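Local structure of lipolytic protein G-D-S-L family (4RW0) at residues Tyr53-Trp58 against Ile70-Gly75; Ala95-Ser100 against Lys132-Glu137. The protein probably hydrolyses ester bonds as a lipase or acylhydrolase of the SGNH superfamily, although its natural substrate is not established. One frame throughout, in Å; residues are numbered along the deposited sequence.

How the contacts relate
Contact 1 lies in the core, with all four of its touching residues buried, while contact 2 lies farther out and runs from buried Ile96 to exposed Glu97. Contact 1 sets helix 48-59 against the central strand 69-73 of the parallel sheet; contact 2 joins two helices, 85-100 and 120-138. Helix 85-100 links them: Leu98 packs on Ile55 and Glu56, Ala99 on Ile70, and Ile96 on Leu72, so Ile96 belongs to both neighbourhoods. The chemistry follows the depth. Across contact 1 there are aliphatic branches and an indole, whereas contact 2 adds a phenol and a carboxylate-bearing chain at its edge.

Contact 1 of 2, residues Tyr53-Trp58 against Ile70-Gly75; sequences YNIENW and IFLMCG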
loop_
_atom_site.group_PDB
_atom_site.type_symbol
_atom_site.label_atom_id
_atom_site.label_comp_id
_atom_site.label_asym_id
_atom_site.label_seq_id
_atom_site.Cartn_x
_atom_site.Cartn_y
_atom_site.Cartn_z
ATOM N N TYR A 53 10.379 -9.369 5.740
ATOM C CA TYR A 53 10.397 -10.817 5.935
ATOM C C TYR A 53 9.392 -11.556 5.037
ATOM O O TYR A 53 9.690 -12.610 4.449
ATOM C CB TYR A 53 10.189 -11.224 7.403
ATOM C CG TYR A 53 11.177 -10.634 8.403
ATOM C CD1 TYR A 53 12.512 -10.308 8.056
ATOM C CD2 TYR A 53 10.765 -10.337 9.688
ATOM C CE1 TYR A 53 13.381 -9.717 8.982
ATOM C CE2 TYR A 53 11.615 -9.735 10.623
ATOM C CZ TYR A 53 12.949 -9.477 10.273
ATOM O OH TYR A 53 13.653 -8.851 11.261
ATOM N N ASN A 54 8.176 -10.997 4.912
ATOM C CA ASN A 54 7.192 -11.600 3.999
ATOM C C ASN A 54 7.660 -11.632 2.590
ATOM O O ASN A 54 7.446 -12.596 1.874
ATOM C CB ASN A 54 5.850 -10.904 4.119
ATOM C CG ASN A 54 5.204 -11.122 5.491
ATOM O OD1 ASN A 54 5.450 -12.095 6.168
ATOM N ND2 ASN A 54 4.331 -10.236 5.855
ATOM N N ILE A 55 8.319 -10.539 2.161
ATOM C CA ILE A 55 8.786 -10.469 0.806
ATOM C C ILE A 55 9.899 -11.493 0.580
ATOM O O ILE A 55 9.950 -12.144 -0.440
ATOM C CB ILE A 55 9.298 -9.041 0.492
ATOM C CG1 ILE A 55 8.145 -8.086 0.508
ATOM C CG2 ILE A 55 9.909 -8.965 -0.850
ATOM C CD1 ILE A 55 8.596 -6.623 0.472
ATOM N N GLU A 56 10.775 -11.615 1.548
ATOM C CA GLU A 56 11.903 -12.604 1.417
ATOM C C GLU A 56 11.343 -13.977 1.360
ATOM O O GLU A 56 11.800 -14.805 0.564
ATOM C CB GLU A 56 12.860 -12.543 2.616
ATOM C CG GLU A 56 13.633 -11.233 2.801
ATOM C CD GLU A 56 14.343 -11.104 4.190
ATOM O OE1 GLU A 56 13.967 -11.860 5.128
ATOM O OE2 GLU A 56 15.217 -10.185 4.368
ATOM N N ASN A 57 10.338 -14.280 2.193
ATOM C CA ASN A 57 9.845 -15.695 2.216
ATOM C C ASN A 57 9.152 -16.038 0.914
ATOM O O ASN A 57 9.251 -17.152 0.397
ATOM C CB ASN A 57 8.879 -15.937 3.398
ATOM C CG ASN A 57 9.550 -15.735 4.756
ATOM O OD1 ASN A 57 10.777 -15.859 4.896
ATOM N ND2 ASN A 57 8.764 -15.350 5.745
ATOM N N TRP A 58 8.511 -15.054 0.304
ATOM C CA TRP A 58 7.958 -15.294 -1.032
ATOM C C TRP A 58 9.060 -15.353 -2.087
ATOM O O TRP A 58 9.059 -16.204 -2.988
ATOM C CB TRP A 58 6.916 -14.177 -1.394
ATOM C CG TRP A 58 6.640 -14.073 -2.872
ATOM C CD1 TRP A 58 5.843 -14.878 -3.564
ATOM C CD2 TRP A 58 7.220 -13.167 -3.797
ATOM N NE1 TRP A 58 5.879 -14.552 -4.890
ATOM C CE2 TRP A 58 6.693 -13.460 -5.044
ATOM C CE3 TRP A 58 8.117 -12.123 -3.685
ATOM C CZ2 TRP A 58 7.075 -12.814 -6.191
ATOM C CZ3 TRP A 58 8.453 -11.380 -4.852
ATOM C CH2 TRP A 58 7.990 -11.767 -6.081
ATOM N N ILE A 70 4.812 -5.940 -8.281
ATOM C CA ILE A 70 4.813 -6.132 -6.845
ATOM C C ILE A 70 4.396 -4.823 -6.208
ATOM O O ILE A 70 5.102 -3.813 -6.276
ATOM C CB ILE A 70 6.162 -6.584 -6.316
ATOM C CG1 ILE A 70 6.581 -7.838 -7.013
ATOM C CG2 ILE A 70 6.157 -6.769 -4.801
ATOM C CD1 ILE A 70 8.008 -8.176 -6.865
ATOM N N PHE A 71 3.233 -4.842 -5.555
ATOM C CA PHE A 71 2.771 -3.678 -4.829
ATOM C C PHE A 71 3.232 -3.728 -3.362
ATOM O O PHE A 71 3.144 -4.769 -2.774
ATOM C CB PHE A 71 1.220 -3.642 -4.888
ATOM C CG PHE A 71 0.617 -2.616 -3.921
ATOM C CD1 PHE A 71 0.458 -1.288 -4.326
ATOM C CD2 PHE A 71 0.362 -2.924 -2.609
ATOM C CE1 PHE A 71 -0.041 -0.351 -3.480
ATOM C CE2 PHE A 71 -0.139 -1.943 -1.735
ATOM C CZ PHE A 71 -0.306 -0.644 -2.188
ATOM N N LEU A 72 3.729 -2.644 -2.789
ATOM C CA LEU A 72 4.162 -2.571 -1.419
ATOM C C LEU A 72 3.567 -1.305 -0.769
ATOM O O LEU A 72 3.601 -0.203 -1.318
ATOM C CB LEU A 72 5.682 -2.332 -1.317
ATOM C CG LEU A 72 6.530 -3.235 -2.115
ATOM C CD1 LEU A 72 7.974 -2.804 -1.995
ATOM C CD2 LEU A 72 6.301 -4.616 -1.532
HETATM N N MSE A 73 3.152 -1.455 0.452
HETATM C CA MSE A 73 2.736 -0.302 1.253
HETATM C C MSE A 73 2.751 -0.652 2.711
HETATM O O MSE A 73 2.107 -1.662 3.132
HETATM C CB MSE A 73 1.304 0.137 0.799
HETATM C CG MSE A 73 0.860 1.252 1.688
HETATM SE SE MSE A 73 -0.933 1.973 1.082
HETATM C CE MSE A 73 -2.151 0.414 1.372
ATOM N N CYS A 74 3.422 0.138 3.566
ATOM C CA CYS A 74 3.473 -0.196 4.986
ATOM C C CYS A 74 3.984 0.995 5.816
ATOM O O CYS A 74 4.405 1.997 5.275
ATOM C CB CYS A 74 4.399 -1.413 5.180
ATOM S SG CYS A 74 3.947 -2.475 6.562
ATOM N N GLY A 75 3.935 0.881 7.126
ATOM C CA GLY A 75 4.565 1.865 8.004
ATOM C C GLY A 75 3.686 2.450 9.035
ATOM O O GLY A 75 4.156 2.899 10.083
#
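Ile70 and Trp58 approach from opposite directions, the isoleucine reaching out from the strand and the indole from the helix. The touching atom of Ile70 is CD1, which sits 3.7 Å from CH2 of Trp58 and 3.8 Å from CZ3 of the same residue, so the methyl lies obliquely by the CZ3-CH2 bond of the six-membered ring. Trp58 brings those atoms there with CG anti to its backbone N (chi1 161°).

One helical turn back, Ile55 makes the second touch. Its CD1 comes to 3.6 Å from Leu72 CD2, the two side chains crossing at about a right angle. With chi2 at 169°, Ile55 is stretched out along CG1, and its terminal methyl and Leu72 CD2 together bridge the 9.4 Å between Ile55 CA and Leu72 CA. The contact is therefore two small apolar touches, made by residues i and i+3 on the helix and i and i+2 on the strand.

Around them, Phe9 of the adjacent strand 4-10 touches Ile55, Ile70 and Leu72, and Tyr41 meets the Trp58 ring edge-to-face. Helix 85-100 packs alongside, so two neighbouring helices share this apolar face of the parallel sheet in the alpha/beta fold.

Contact 2 of 2, residues Ala95-Ser100 against Lys132-Glu137; sequences AIELAS and KAYAAE
Tyr134 reaches across from helix 120-138 to two consecutive residues of helix 85-100, Ile96 on the buried side and Glu97 on the outer one. The contact joins successive helices of the alpha/beta fold, one leading into strand 104-108 and the other following it. On the inside, Ile96 CG2 lies 3.9 Å from Tyr134 CE1, and the methyl meets the ring obliquely as the two side chains slide past each other in opposite directions. CB of Tyr134 points toward the other helix, and with CG anti to the backbone N (chi1 -177°) the phenol extends across; Ile96 CA and Ala135 CA stay 9.9 Å apart. Ile140 touches both Ile96 and Tyr134 here, and Ile96 also packs on Ile107 of strand 104-108.

The outer side is looser. Glu97, exposed and extended beyond CG, crosses the tyrosine at about a right angle. Tyr134 OH is 3.9 Å from Glu97 CG and 4.0 Å from Glu97 OE2, too far for a hydrogen bond to the carboxylate.

One turn on along the helix, Ser100 OG bonds back to Ile96 O at 2.8 Å. Between 95-100 and 132-137 the link rests on van der Waals contact with Tyr134, while the hydrogen bond described stays within 95-100.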
loop_
_atom_site.group_PDB
_atom_site.type_symbol
_atom_site.label_atom_id
_atom_site.label_comp_id
_atom_site.label_asym_id
_atom_site.label_seq_id
_atom_site.Cartn_x
_atom_site.Cartn_y
_atom_site.Cartn_z
ATOM N N ALA A 95 12.863 -2.543 1.336
ATOM C CA ALA A 95 11.811 -3.390 0.768
ATOM C C ALA A 95 11.676 -3.218 -0.727
ATOM O O ALA A 95 11.540 -4.225 -1.456
ATOM C CB ALA A 95 10.504 -3.116 1.484
ATOM N N ILE A 96 11.754 -1.967 -1.189
ATOM C CA ILE A 96 11.589 -1.665 -2.586
ATOM C C ILE A 96 12.737 -2.232 -3.405
ATOM O O ILE A 96 12.532 -2.798 -4.492
ATOM C CB ILE A 96 11.467 -0.130 -2.806
ATOM C CG1 ILE A 96 10.178 0.449 -2.200
ATOM C CG2 ILE A 96 11.585 0.230 -4.273
ATOM C CD1 ILE A 96 10.207 1.960 -1.986
ATOM N N GLU A 97 13.944 -2.133 -2.864
ATOM C CA GLU A 97 15.173 -2.706 -3.564
ATOM C C GLU A 97 15.102 -4.208 -3.629
ATOM O O GLU A 97 15.343 -4.806 -4.688
ATOM C CB GLU A 97 16.429 -2.272 -2.843
ATOM C CG GLU A 97 16.642 -0.769 -2.927
ATOM C CD GLU A 97 17.798 -0.242 -2.049
ATOM O OE1 GLU A 97 18.277 -0.939 -1.094
ATOM O OE2 GLU A 97 18.207 0.914 -2.326
ATOM N N LEU A 98 14.652 -4.826 -2.540
ATOM C CA LEU A 98 14.460 -6.267 -2.551
ATOM C C LEU A 98 13.407 -6.703 -3.537
ATOM O O LEU A 98 13.663 -7.527 -4.421
ATOM C CB LEU A 98 14.140 -6.755 -1.136
ATOM C CG LEU A 98 13.759 -8.231 -1.040
ATOM C CD1 LEU A 98 14.941 -9.111 -1.506
ATOM C CD2 LEU A 98 13.266 -8.568 0.373
ATOM N N ALA A 99 12.194 -6.106 -3.475
ATOM C CA ALA A 99 11.151 -6.516 -4.401
ATOM C C ALA A 99 11.530 -6.290 -5.858
ATOM O O ALA A 99 11.125 -7.054 -6.743
ATOM C CB ALA A 99 9.833 -5.761 -4.038
ATOM N N SER A 100 12.332 -5.267 -6.124
ATOM C CA SER A 100 12.759 -4.975 -7.507
ATOM C C SER A 100 13.542 -6.062 -8.198
ATOM O O SER A 100 13.557 -6.112 -9.428
ATOM C CB SER A 100 13.646 -3.738 -7.586
ATOM O OG SER A 100 12.795 -2.657 -7.324
ATOM N N LYS A 132 7.546 9.769 -2.760
ATOM C CA LYS A 132 7.265 10.333 -4.090
ATOM C C LYS A 132 8.580 10.772 -4.772
ATOM O O LYS A 132 8.734 10.600 -5.974
ATOM C CB LYS A 132 6.346 11.545 -4.046
ATOM C CG LYS A 132 4.968 11.265 -3.567
ATOM C CD LYS A 132 4.107 12.503 -3.666
ATOM C CE LYS A 132 3.456 12.818 -2.356
ATOM N NZ LYS A 132 2.305 13.726 -2.586
ATOM N N ALA A 133 9.490 11.305 -3.993
ATOM C CA ALA A 133 10.797 11.774 -4.537
ATOM C C ALA A 133 11.631 10.596 -5.011
ATOM O O ALA A 133 12.154 10.597 -6.127
ATOM C CB ALA A 133 11.533 12.567 -3.493
ATOM N N TYR A 134 11.680 9.543 -4.210
ATOM C CA TYR A 134 12.371 8.306 -4.625
ATOM C C TYR A 134 11.773 7.715 -5.905
ATOM O O TYR A 134 12.495 7.272 -6.792
ATOM C CB TYR A 134 12.364 7.296 -3.429
ATOM C CG TYR A 134 13.095 5.994 -3.681
ATOM C CD1 TYR A 134 12.488 4.953 -4.347
ATOM C CD2 TYR A 134 14.409 5.836 -3.277
ATOM C CE1 TYR A 134 13.167 3.776 -4.598
ATOM C CE2 TYR A 134 15.114 4.689 -3.559
ATOM C CZ TYR A 134 14.497 3.647 -4.193
ATOM O OH TYR A 134 15.211 2.506 -4.421
ATOM N N ALA A 135 10.445 7.649 -6.000
ATOM C CA ALA A 135 9.817 7.016 -7.109
ATOM C C ALA A 135 10.037 7.817 -8.384
ATOM O O ALA A 135 10.145 7.248 -9.464
ATOM C CB ALA A 135 8.330 6.921 -6.865
ATOM N N ALA A 136 9.975 9.140 -8.271
ATOM C CA ALA A 136 10.223 10.009 -9.443
ATOM C C ALA A 136 11.661 9.761 -9.958
ATOM O O ALA A 136 11.880 9.535 -11.136
ATOM C CB ALA A 136 10.016 11.479 -9.072
ATOM N N GLU A 137 12.604 9.723 -9.038
ATOM C CA GLU A 137 14.014 9.468 -9.369
ATOM C C GLU A 137 14.231 8.133 -10.081
ATOM O O GLU A 137 14.997 8.041 -11.044
ATOM C CB GLU A 137 14.853 9.564 -8.101
ATOM C CG GLU A 137 16.151 8.780 -8.121
ATOM C CD GLU A 137 17.377 9.658 -8.239
ATOM O OE1 GLU A 137 18.303 9.486 -7.405
ATOM O OE2 GLU A 137 17.413 10.514 -9.161
#